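Local coordinates for protein cysteine synthase (Fusobacterium nucleatum subsp. nucleatum strain ATCC 25586, PDB 5XEM) that produces hydrogen sulfide and probably makes L-cysteine and acetate from O-acetyl-L-serine and sulfide, using pyridoxal 5'-phosphate, at residues A[7-15]-A[82-90]; A[62-73]-A[135-146]. One frame throughout, in Å; residues are numbered along the deposited sequence.

Contact 1: A[7-15]-A[82-90]; sequences ANSVIDLIG and AMICAVKNY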
loop_
_atom_site.group_PDB
_atom_site.type_symbol
_atom_site.label_atom_id
_atom_site.label_comp_id
_atom_site.label_asym_id
_atom_site.label_seq_id
_atom_site.Cartn_x
_atom_site.Cartn_y
_atom_site.Cartn_z
ATOM N N ALA A 7 7.614 -9.797 11.530
ATOM C CA ALA A 7 6.372 -9.462 12.246
ATOM C C ALA A 7 5.589 -10.727 12.572
ATOM O O ALA A 7 5.517 -11.659 11.756
ATOM C CB ALA A 7 5.490 -8.546 11.405
ATOM N N ASN A 8 4.953 -10.733 13.739
ATOM C CA ASN A 8 4.098 -11.853 14.099
ATOM C C ASN A 8 2.783 -11.823 13.360
ATOM O O ASN A 8 2.244 -12.881 13.016
ATOM C CB ASN A 8 3.864 -11.930 15.599
ATOM C CG ASN A 8 4.928 -12.743 16.289
ATOM O OD1 ASN A 8 5.234 -13.854 15.867
ATOM N ND2 ASN A 8 5.499 -12.195 17.336
ATOM N N SER A 9 2.243 -10.639 13.147
ATOM C CA SER A 9 1.087 -10.493 12.270
ATOM C C SER A 9 1.127 -9.107 11.661
ATOM O O SER A 9 1.967 -8.263 12.018
ATOM C CB SER A 9 -0.217 -10.663 13.048
ATOM O OG SER A 9 -0.454 -9.485 13.822
ATOM N N VAL A 10 0.200 -8.862 10.746
ATOM C CA VAL A 10 0.113 -7.518 10.143
ATOM C C VAL A 10 -0.140 -6.417 11.185
ATOM O O VAL A 10 0.187 -5.249 10.971
ATOM C CB VAL A 10 -0.926 -7.452 8.998
ATOM C CG1 VAL A 10 -0.487 -8.327 7.809
ATOM C CG2 VAL A 10 -2.327 -7.815 9.471
ATOM N N ILE A 11 -0.729 -6.776 12.323
ATOM C CA ILE A 11 -0.905 -5.791 13.398
ATOM C C ILE A 11 0.407 -5.149 13.797
ATOM O O ILE A 11 0.451 -3.965 14.143
ATOM C CB ILE A 11 -1.569 -6.420 14.652
ATOM C CG1 ILE A 11 -2.979 -6.892 14.280
ATOM C CG2 ILE A 11 -1.522 -5.422 15.836
ATOM C CD1 ILE A 11 -3.757 -7.600 15.393
ATOM N N ASP A 12 1.498 -5.910 13.736
ATOM C CA ASP A 12 2.792 -5.363 14.121
ATOM C C ASP A 12 3.364 -4.352 13.119
ATOM O O ASP A 12 4.316 -3.633 13.427
ATOM C CB ASP A 12 3.811 -6.492 14.375
ATOM C CG ASP A 12 3.357 -7.441 15.459
ATOM O OD1 ASP A 12 3.088 -6.990 16.593
ATOM O OD2 ASP A 12 3.215 -8.632 15.174
ATOM N N LEU A 13 2.791 -4.270 11.922
ATOM C CA LEU A 13 3.233 -3.290 10.934
ATOM C C LEU A 13 2.574 -1.904 11.072
ATOM O O LEU A 13 2.907 -0.985 10.329
ATOM C CB LEU A 13 2.982 -3.813 9.529
ATOM C CG LEU A 13 3.497 -5.234 9.238
ATOM C CD1 LEU A 13 3.223 -5.613 7.781
ATOM C CD2 LEU A 13 4.955 -5.358 9.607
ATOM N N ILE A 14 1.624 -1.775 11.989
ATOM C CA ILE A 14 0.883 -0.536 12.203
ATOM C C ILE A 14 1.831 0.459 12.869
ATOM O O ILE A 14 2.545 0.119 13.826
ATOM C CB ILE A 14 -0.388 -0.757 13.051
ATOM C CG1 ILE A 14 -1.368 -1.666 12.287
ATOM C CG2 ILE A 14 -1.083 0.579 13.394
ATOM C CD1 ILE A 14 -2.578 -2.149 13.100
ATOM N N GLY A 15 1.834 1.679 12.354
ATOM C CA GLY A 15 2.629 2.757 12.893
ATOM C C GLY A 15 4.050 2.765 12.388
ATOM O O GLY A 15 4.405 2.050 11.462
ATOM N N ALA A 82 -11.403 -4.044 9.740
ATOM C CA ALA A 82 -11.555 -5.318 9.020
ATOM C C ALA A 82 -10.260 -6.152 9.060
ATOM O O ALA A 82 -10.282 -7.348 9.328
ATOM C CB ALA A 82 -12.007 -5.061 7.596
ATOM N N MET A 83 -9.132 -5.486 8.846
ATOM C CA MET A 83 -7.824 -6.149 8.809
ATOM C C MET A 83 -7.522 -6.704 10.198
ATOM O O MET A 83 -7.108 -7.867 10.355
ATOM C CB MET A 83 -6.768 -5.153 8.374
ATOM C CG MET A 83 -5.359 -5.695 8.401
ATOM S SD MET A 83 -4.137 -4.414 8.074
ATOM C CE MET A 83 -4.309 -3.484 9.599
ATOM N N ILE A 84 -7.747 -5.889 11.228
ATOM C CA ILE A 84 -7.475 -6.334 12.590
ATOM C C ILE A 84 -8.419 -7.474 13.031
ATOM O O ILE A 84 -7.973 -8.468 13.619
ATOM C CB ILE A 84 -7.495 -5.166 13.556
ATOM C CG1 ILE A 84 -6.261 -4.287 13.285
ATOM C CG2 ILE A 84 -7.543 -5.674 15.004
ATOM C CD1 ILE A 84 -6.429 -2.880 13.810
ATOM N N CYS A 85 -9.693 -7.355 12.681
ATOM C CA CYS A 85 -10.683 -8.398 13.014
ATOM C C CYS A 85 -10.417 -9.693 12.257
ATOM O O CYS A 85 -10.680 -10.788 12.780
ATOM C CB CYS A 85 -12.095 -7.914 12.762
ATOM S SG CYS A 85 -12.652 -6.677 13.967
ATOM N N ALA A 86 -9.857 -9.588 11.039
ATOM C CA ALA A 86 -9.463 -10.787 10.335
ATOM C C ALA A 86 -8.401 -11.573 11.136
ATOM O O ALA A 86 -8.569 -12.784 11.328
ATOM C CB ALA A 86 -8.961 -10.474 8.920
ATOM N N VAL A 87 -7.350 -10.887 11.600
ATOM C CA VAL A 87 -6.251 -11.491 12.385
ATOM C C VAL A 87 -6.798 -12.084 13.699
ATOM O O VAL A 87 -6.452 -13.210 14.113
ATOM C CB VAL A 87 -5.174 -10.423 12.722
ATOM C CG1 VAL A 87 -4.165 -10.943 13.733
ATOM C CG2 VAL A 87 -4.469 -9.959 11.465
ATOM N N LYS A 88 -7.642 -11.309 14.362
ATOM C CA LYS A 88 -8.187 -11.676 15.692
ATOM C C LYS A 88 -9.433 -12.581 15.668
ATOM O O LYS A 88 -9.932 -12.999 16.733
ATOM C CB LYS A 88 -8.487 -10.381 16.461
ATOM C CG LYS A 88 -7.248 -9.598 16.875
ATOM C CD LYS A 88 -7.625 -8.303 17.587
ATOM C CE LYS A 88 -6.390 -7.580 18.141
ATOM N NZ LYS A 88 -5.902 -8.207 19.402
ATOM N N ASN A 89 -9.962 -12.854 14.485
ATOM C CA ASN A 89 -11.168 -13.674 14.292
ATOM C C ASN A 89 -12.438 -13.113 14.945
ATOM O O ASN A 89 -13.224 -13.868 15.522
ATOM C CB ASN A 89 -10.927 -15.109 14.788
ATOM C CG ASN A 89 -9.903 -15.830 13.953
ATOM O OD1 ASN A 89 -10.017 -15.866 12.738
ATOM N ND2 ASN A 89 -8.878 -16.374 14.596
ATOM N N TYR A 90 -12.619 -11.800 14.901
ATOM C CA TYR A 90 -13.874 -11.204 15.338
ATOM C C TYR A 90 -14.783 -10.953 14.152
ATOM O O TYR A 90 -14.319 -10.506 13.094
ATOM C CB TYR A 90 -13.602 -9.869 16.051
ATOM C CG TYR A 90 -12.743 -9.933 17.299
ATOM C CD1 TYR A 90 -12.873 -10.959 18.204
ATOM C CD2 TYR A 90 -11.860 -8.897 17.612
ATOM C CE1 TYR A 90 -12.111 -10.998 19.360
ATOM C CE2 TYR A 90 -11.093 -8.915 18.776
ATOM C CZ TYR A 90 -11.234 -9.978 19.647
ATOM O OH TYR A 90 -10.504 -10.050 20.803
#

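Contact 2: A[62-73]-A[135-146]; sequences LIDKDTVIIEAT and KKNEKKYFVPNQ. With 85F ((2R)-2-azanyl-3-[(2R)-2-azanyl-3-oxidanyl-3-oxidanylidene-propyl]sulfanyl-propanoic acid), chain C; ACT (acetate ion), chain F.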
loop_
_atom_site.group_PDB
_atom_site.type_symbol
_atom_site.label_atom_id
_atom_site.label_comp_id
_atom_site.label_asym_id
_atom_site.label_seq_id
_atom_site.Cartn_x
_atom_site.Cartn_y
_atom_site.Cartn_z
ATOM N N LEU A 62 -14.901 -5.872 27.102
ATOM C CA LEU A 62 -16.019 -5.541 26.227
ATOM C C LEU A 62 -16.078 -6.341 24.932
ATOM O O LEU A 62 -17.066 -6.254 24.214
ATOM C CB LEU A 62 -15.989 -4.052 25.906
ATOM C CG LEU A 62 -16.330 -3.127 27.072
ATOM C CD1 LEU A 62 -16.052 -1.671 26.711
ATOM C CD2 LEU A 62 -17.788 -3.314 27.477
ATOM N N ILE A 63 -15.036 -7.122 24.641
ATOM C CA ILE A 63 -15.000 -7.971 23.457
ATOM C C ILE A 63 -14.601 -9.381 23.864
ATOM O O ILE A 63 -13.494 -9.591 24.340
ATOM C CB ILE A 63 -13.984 -7.428 22.409
ATOM C CG1 ILE A 63 -14.332 -5.992 21.984
ATOM C CG2 ILE A 63 -13.912 -8.340 21.186
ATOM C CD1 ILE A 63 -13.306 -5.378 21.029
ATOM N N ASP A 64 -15.542 -10.308 23.716
ATOM C CA ASP A 64 -15.332 -11.762 23.836
ATOM C C ASP A 64 -15.182 -12.297 22.414
ATOM O O ASP A 64 -15.397 -11.565 21.436
ATOM C CB ASP A 64 -16.571 -12.438 24.468
ATOM C CG ASP A 64 -16.927 -11.891 25.854
ATOM O OD1 ASP A 64 -16.032 -11.419 26.556
ATOM O OD2 ASP A 64 -18.114 -11.956 26.239
ATOM N N LYS A 65 -14.885 -13.591 22.299
ATOM C CA LYS A 65 -14.714 -14.253 21.007
ATOM C C LYS A 65 -15.931 -14.089 20.117
ATOM O O LYS A 65 -15.793 -13.984 18.895
ATOM C CB LYS A 65 -14.452 -15.769 21.192
ATOM C CG LYS A 65 -13.268 -16.124 22.082
ATOM C CD LYS A 65 -13.286 -17.611 22.461
ATOM C CE LYS A 65 -13.050 -17.835 23.950
ATOM N NZ LYS A 65 -14.316 -17.717 24.724
ATOM N N ASP A 66 -17.120 -14.081 20.721
ATOM C CA ASP A 66 -18.367 -14.029 19.969
ATOM C C ASP A 66 -19.013 -12.625 19.921
ATOM O O ASP A 66 -20.148 -12.494 19.520
ATOM C CB ASP A 66 -19.372 -15.060 20.505
ATOM C CG ASP A 66 -19.676 -14.892 21.983
ATOM O OD1 ASP A 66 -18.820 -14.350 22.722
ATOM O OD2 ASP A 66 -20.766 -15.318 22.408
ATOM N N THR A 67 -18.278 -11.589 20.315
ATOM C CA THR A 67 -18.784 -10.209 20.260
ATOM C C THR A 67 -18.690 -9.685 18.827
ATOM O O THR A 67 -17.623 -9.782 18.211
ATOM C CB THR A 67 -17.940 -9.304 21.144
ATOM O OG1 THR A 67 -18.006 -9.817 22.480
ATOM C CG2 THR A 67 -18.450 -7.859 21.093
ATOM N N VAL A 68 -19.806 -9.176 18.306
ATOM C CA VAL A 68 -19.810 -8.579 16.965
ATOM C C VAL A 68 -19.345 -7.125 17.069
ATOM O O VAL A 68 -19.895 -6.353 17.868
ATOM C CB VAL A 68 -21.214 -8.664 16.331
ATOM C CG1 VAL A 68 -21.244 -8.016 14.955
ATOM C CG2 VAL A 68 -21.640 -10.139 16.218
ATOM N N ILE A 69 -18.377 -6.745 16.239
ATOM C CA ILE A 69 -17.906 -5.375 16.204
ATOM C C ILE A 69 -18.763 -4.677 15.136
ATOM O O ILE A 69 -18.953 -5.221 14.058
ATOM C CB ILE A 69 -16.412 -5.275 15.845
ATOM C CG1 ILE A 69 -15.581 -6.240 16.703
ATOM C CG2 ILE A 69 -15.926 -3.835 15.944
ATOM C CD1 ILE A 69 -15.812 -6.140 18.193
ATOM N N ILE A 70 -19.285 -3.504 15.468
ATOM C CA ILE A 70 -20.169 -2.736 14.567
ATOM C C ILE A 70 -19.694 -1.287 14.523
ATOM O O ILE A 70 -19.533 -0.654 15.568
ATOM C CB ILE A 70 -21.644 -2.769 15.020
ATOM C CG1 ILE A 70 -22.126 -4.193 15.330
ATOM C CG2 ILE A 70 -22.524 -2.153 13.919
ATOM C CD1 ILE A 70 -23.477 -4.292 16.051
ATOM N N GLU A 71 -19.432 -0.741 13.326
ATOM C CA GLU A 71 -18.907 0.611 13.205
ATOM C C GLU A 71 -19.469 1.316 11.981
ATOM O O GLU A 71 -19.659 0.691 10.925
ATOM C CB GLU A 71 -17.348 0.609 13.143
ATOM C CG GLU A 71 -16.680 1.990 13.104
ATOM C CD GLU A 71 -16.777 2.779 14.417
ATOM O OE1 GLU A 71 -17.636 2.447 15.264
ATOM O OE2 GLU A 71 -15.970 3.722 14.605
ATOM N N ALA A 72 -19.740 2.609 12.152
ATOM C CA ALA A 72 -20.026 3.522 11.038
ATOM C C ALA A 72 -18.731 4.177 10.536
ATOM O O ALA A 72 -17.951 4.757 11.319
ATOM C CB ALA A 72 -21.029 4.583 11.464
ATOM N N THR A 73 -18.531 4.133 9.224
ATOM C CA THR A 73 -17.287 4.635 8.654
ATOM C C THR A 73 -17.493 5.148 7.239
ATOM O O THR A 73 -18.424 4.729 6.555
ATOM C CB THR A 73 -16.224 3.506 8.651
ATOM O OG1 THR A 73 -15.040 3.962 7.984
ATOM C CG2 THR A 73 -16.721 2.288 7.947
ATOM N N LYS A 135 -27.799 -3.133 16.289
ATOM C CA LYS A 135 -27.606 -3.488 17.708
ATOM C C LYS A 135 -28.734 -4.352 18.276
ATOM O O LYS A 135 -28.493 -5.239 19.106
ATOM C CB LYS A 135 -27.382 -2.223 18.552
ATOM C CG LYS A 135 -26.031 -1.608 18.276
ATOM C CD LYS A 135 -25.663 -0.452 19.211
ATOM C CE LYS A 135 -26.536 0.766 19.055
ATOM N NZ LYS A 135 -26.055 1.984 19.769
ATOM N N LYS A 136 -29.962 -4.114 17.815
ATOM C CA LYS A 136 -31.125 -4.889 18.273
ATOM C C LYS A 136 -31.070 -6.371 17.851
ATOM O O LYS A 136 -31.650 -7.229 18.511
ATOM C CB LYS A 136 -32.438 -4.228 17.799
ATOM C CG LYS A 136 -32.591 -2.796 18.289
ATOM C CD LYS A 136 -33.970 -2.188 18.028
ATOM C CE LYS A 136 -33.976 -0.702 18.412
ATOM N NZ LYS A 136 -35.343 -0.110 18.520
ATOM N N ASN A 137 -30.353 -6.669 16.775
ATOM C CA ASN A 137 -30.262 -8.027 16.238
ATOM C C ASN A 137 -29.074 -8.829 16.760
ATOM O O ASN A 137 -28.849 -9.948 16.286
ATOM C CB ASN A 137 -30.170 -8.004 14.704
ATOM C CG ASN A 137 -31.429 -7.488 14.045
ATOM O OD1 ASN A 137 -32.546 -7.695 14.535
ATOM N ND2 ASN A 137 -31.256 -6.813 12.916
ATOM N N GLU A 138 -28.317 -8.273 17.715
ATOM C CA GLU A 138 -27.149 -8.959 18.258
ATOM C C GLU A 138 -27.199 -9.156 19.772
ATOM O O GLU A 138 -27.526 -8.232 20.532
ATOM C CB GLU A 138 -25.860 -8.187 17.947
ATOM C CG GLU A 138 -25.495 -8.131 16.485
ATOM C CD GLU A 138 -25.250 -9.484 15.855
ATOM O OE1 GLU A 138 -25.070 -10.518 16.537
ATOM O OE2 GLU A 138 -25.213 -9.485 14.614
ATOM N N LYS A 139 -26.830 -10.358 20.188
ATOM C CA LYS A 139 -26.716 -10.686 21.594
ATOM C C LYS A 139 -25.493 -10.020 22.262
ATOM O O LYS A 139 -25.563 -9.603 23.432
ATOM C CB LYS A 139 -26.656 -12.212 21.738
ATOM C CG LYS A 139 -26.468 -12.697 23.159
ATOM C CD LYS A 139 -26.519 -14.223 23.244
ATOM C CE LYS A 139 -25.556 -14.748 24.305
ATOM N NZ LYS A 139 -25.610 -13.916 25.537
ATOM N N LYS A 140 -24.371 -9.940 21.541
ATOM C CA LYS A 140 -23.129 -9.370 22.087
ATOM C C LYS A 140 -22.536 -8.462 21.004
ATOM O O LYS A 140 -22.365 -8.910 19.868
ATOM C CB LYS A 140 -22.109 -10.474 22.409
ATOM C CG LYS A 140 -22.472 -11.430 23.552
ATOM C CD LYS A 140 -21.188 -12.099 24.021
ATOM C CE LYS A 140 -21.366 -13.156 25.080
ATOM N NZ LYS A 140 -20.008 -13.761 25.253
ATOM N N TYR A 141 -22.238 -7.207 21.335
ATOM C CA TYR A 141 -21.613 -6.307 20.373
ATOM C C TYR A 141 -20.770 -5.272 21.077
ATOM O O TYR A 141 -20.903 -5.060 22.291
ATOM C CB TYR A 141 -22.650 -5.648 19.460
ATOM C CG TYR A 141 -23.686 -4.833 20.179
ATOM C CD1 TYR A 141 -23.392 -3.565 20.621
ATOM C CD2 TYR A 141 -24.978 -5.339 20.420
ATOM C CE1 TYR A 141 -24.333 -2.813 21.294
ATOM C CE2 TYR A 141 -25.934 -4.585 21.073
ATOM C CZ TYR A 141 -25.597 -3.330 21.523
ATOM O OH TYR A 141 -26.522 -2.567 22.189
ATOM N N PHE A 142 -19.877 -4.653 20.297
ATOM C CA PHE A 142 -19.120 -3.527 20.733
ATOM C C PHE A 142 -19.110 -2.527 19.568
ATOM O O PHE A 142 -18.779 -2.911 18.448
ATOM C CB PHE A 142 -17.683 -3.944 21.068
ATOM C CG PHE A 142 -16.785 -2.798 21.390
ATOM C CD1 PHE A 142 -16.975 -2.076 22.549
ATOM C CD2 PHE A 142 -15.759 -2.416 20.529
ATOM C CE1 PHE A 142 -16.181 -0.985 22.855
ATOM C CE2 PHE A 142 -14.931 -1.344 20.856
ATOM C CZ PHE A 142 -15.166 -0.616 22.018
ATOM N N VAL A 143 -19.437 -1.275 19.838
ATOM C CA VAL A 143 -19.306 -0.211 18.818
ATOM C C VAL A 143 -18.090 0.601 19.174
ATOM O O VAL A 143 -18.114 1.252 20.197
ATOM C CB VAL A 143 -20.559 0.700 18.818
ATOM C CG1 VAL A 143 -20.422 1.822 17.753
ATOM C CG2 VAL A 143 -21.801 -0.141 18.582
ATOM N N PRO A 144 -17.017 0.584 18.349
ATOM C CA PRO A 144 -15.823 1.368 18.679
ATOM C C PRO A 144 -16.141 2.862 18.793
ATOM O O PRO A 144 -15.655 3.561 19.696
ATOM C CB PRO A 144 -14.873 1.083 17.508
ATOM C CG PRO A 144 -15.288 -0.252 17.021
ATOM C CD PRO A 144 -16.755 -0.375 17.259
ATOM N N ASN A 145 -17.005 3.327 17.896
ATOM C CA ASN A 145 -17.357 4.752 17.771
ATOM C C ASN A 145 -16.188 5.716 17.698
ATOM O O ASN A 145 -15.893 6.468 18.626
ATOM C CB ASN A 145 -18.361 5.194 18.807
ATOM C CG ASN A 145 -19.162 6.424 18.341
ATOM O OD1 ASN A 145 -18.644 7.240 17.579
ATOM N ND2 ASN A 145 -20.440 6.514 18.727
ATOM N N GLN A 146 -15.545 5.763 16.530
ATOM C CA GLN A 146 -14.473 6.715 16.308
ATOM C C GLN A 146 -14.852 8.184 16.603
ATOM O O GLN A 146 -13.976 9.006 16.860
ATOM C CB GLN A 146 -13.971 6.626 14.867
ATOM C CG GLN A 146 -15.032 6.901 13.817
ATOM C CD GLN A 146 -14.487 6.712 12.425
ATOM O OE1 GLN A 146 -13.322 7.002 12.153
ATOM N NE2 GLN A 146 -15.324 6.203 11.545
HETATM N N 85F C . -12.204 9.012 7.832
HETATM C CA 85F C . -13.197 8.420 8.752
HETATM C CB 85F C . -14.523 9.210 8.695
HETATM S SG 85F C . -14.436 10.827 9.425
HETATM C CD 85F C . -16.108 11.507 9.356
HETATM C CE 85F C . -16.686 11.672 7.925
HETATM N NZ2 85F C . -15.749 12.372 7.037
HETATM C CZ1 85F C . -17.986 12.513 8.043
HETATM O OH1 85F C . -18.486 12.904 6.946
HETATM O OH2 85F C . -18.478 12.784 9.174
HETATM C C 85F C . -13.450 6.965 8.422
HETATM O OXT 85F C . -12.550 6.359 7.821
HETATM O O 85F C . -14.531 6.461 8.820
HETATM C C ACT F . -23.039 3.894 19.421
HETATM O O ACT F . -22.048 4.329 20.011
HETATM O OXT ACT F . -23.572 2.832 19.766
HETATM C CH3 ACT F . -23.591 4.689 18.271
HETATM O O HOH W 1 -19.386 -4.956 24.618
#

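Contact 1: A[7-15]-A[82-90]
Val10 and Ile11 of the 3-10 turn 10-13, with Ile14 just after it, lie against the last two turns of helix 76-88, held by apolar packing with no hydrogen bond between the segments. Ser9 opens the turn: its OG accepts a weak bond from Ile11 N, while its own N is held by Asp12 OD2, met on the anti side and somewhat out of the carboxylate plane. Val87 takes the middle. Its CG2 meets Val10 CG2 at 3.6 Å, the two valines slanting across each other, and its CG1 lies 3.8 Å from Ile11 CD1. With CG1 anti to the backbone N (chi1 170°), the branch at CB gives Val87 one methyl for each partner. One turn earlier in the helix, Met83, its thioether bent at chi3 (70°), meets Ile14 tip to tip, while Ile84 crosses the same isoleucine at about a right angle, CD1 to CD1 4.0 Å. Leu51 of helix 46-60 also packs on Ile11 and Ile84, and Phe261 and Glu263 of the second subunit pack on Ala86 and Val87, placing this junction at the dimer interface. Lys88 serves two purposes: its NZ forms a salt bridge with Glu58, while its CE lies 3.8 Å from Ile11 CD1.

Contact 2: A[62-73]-A[135-146]
Strands 68-72 and 141-142 run parallel, Val68 beside Tyr141 and Ile69 beside Phe142, tied by Val68 N to Lys140 O (3.0 Å), Phe142 N to Val68 O and Ile70 N to Phe142 O; strand 141-142 is an outer strand of the four-stranded parallel sheet in the fold-type II PLP-enzyme architecture of the cysteine synthase family. On the side of Phe142, the ring lies among aliphatic groups: Ile69 CD1 comes to its edge, Leu62 crosses at about a right angle, and Ile63 CD1 stands 3.9 Å from Phe142 CD2. Across the sheet, Ile70 CD1 packs on Tyr141 CB, and Lys135 CG lies over one face of the tyrosine ring, toward its rim. Where the strands begin, the extended Lys140 carries its ammonium between two carboxylates, Asp64 OD2 at 2.8 Å from NZ and Asp66 OD1, which offers its syn lone pair. A lysine is long enough to bridge both acids of the turn 64-67.

Beyond strand 141-142, Glu71, still in its own strand, grips the backbone of the other segment. Its chain bends at chi2 (70°), bringing the carboxylate to two successive amides: OE1 accepts from Asn145 N, and OE2 takes Gln146 N at 2.8 Å through its syn lone pair, nearly straight at 167°. Gln146 NE2 then donates to Ala72 O, in the carbonyl plane, and to O of the bound lanthionine at 2.8 Å; Thr73 OG1 gives that oxygen a second bond, at 2.7 Å. Gln146 OE1, bonded to Thr77 and Lys46, fixes which end of the amide faces the ligand. The buried carboxylate of Glu71 is thus a second-shell brace that probably helps position the Gln146 amide against the ligand carboxylate.

Contacts 1 and 2 share one strand-helix unit: strand 68-72 of contact 2 leads directly into helix 76-88 of contact 1, and the contact centres lie 18 Å apart. They touch through Tyr90, whose CZ is 3.5 Å from Ile63 CG2, and through Cys85, whose SG lies 4.0 Å from Ile69 CG1. Helix 46-60 packs on both, and it begins at Lys46, the predicted site of cofactor attachment, which does not carry the cofactor here. Their relation to the active site differs. Contact 2 reaches it directly, hydrogen-bonding the lanthionine through Thr73 and Gln146, whereas in contact 1 the side chain of Ile84 stays about 13 Å from that ligand.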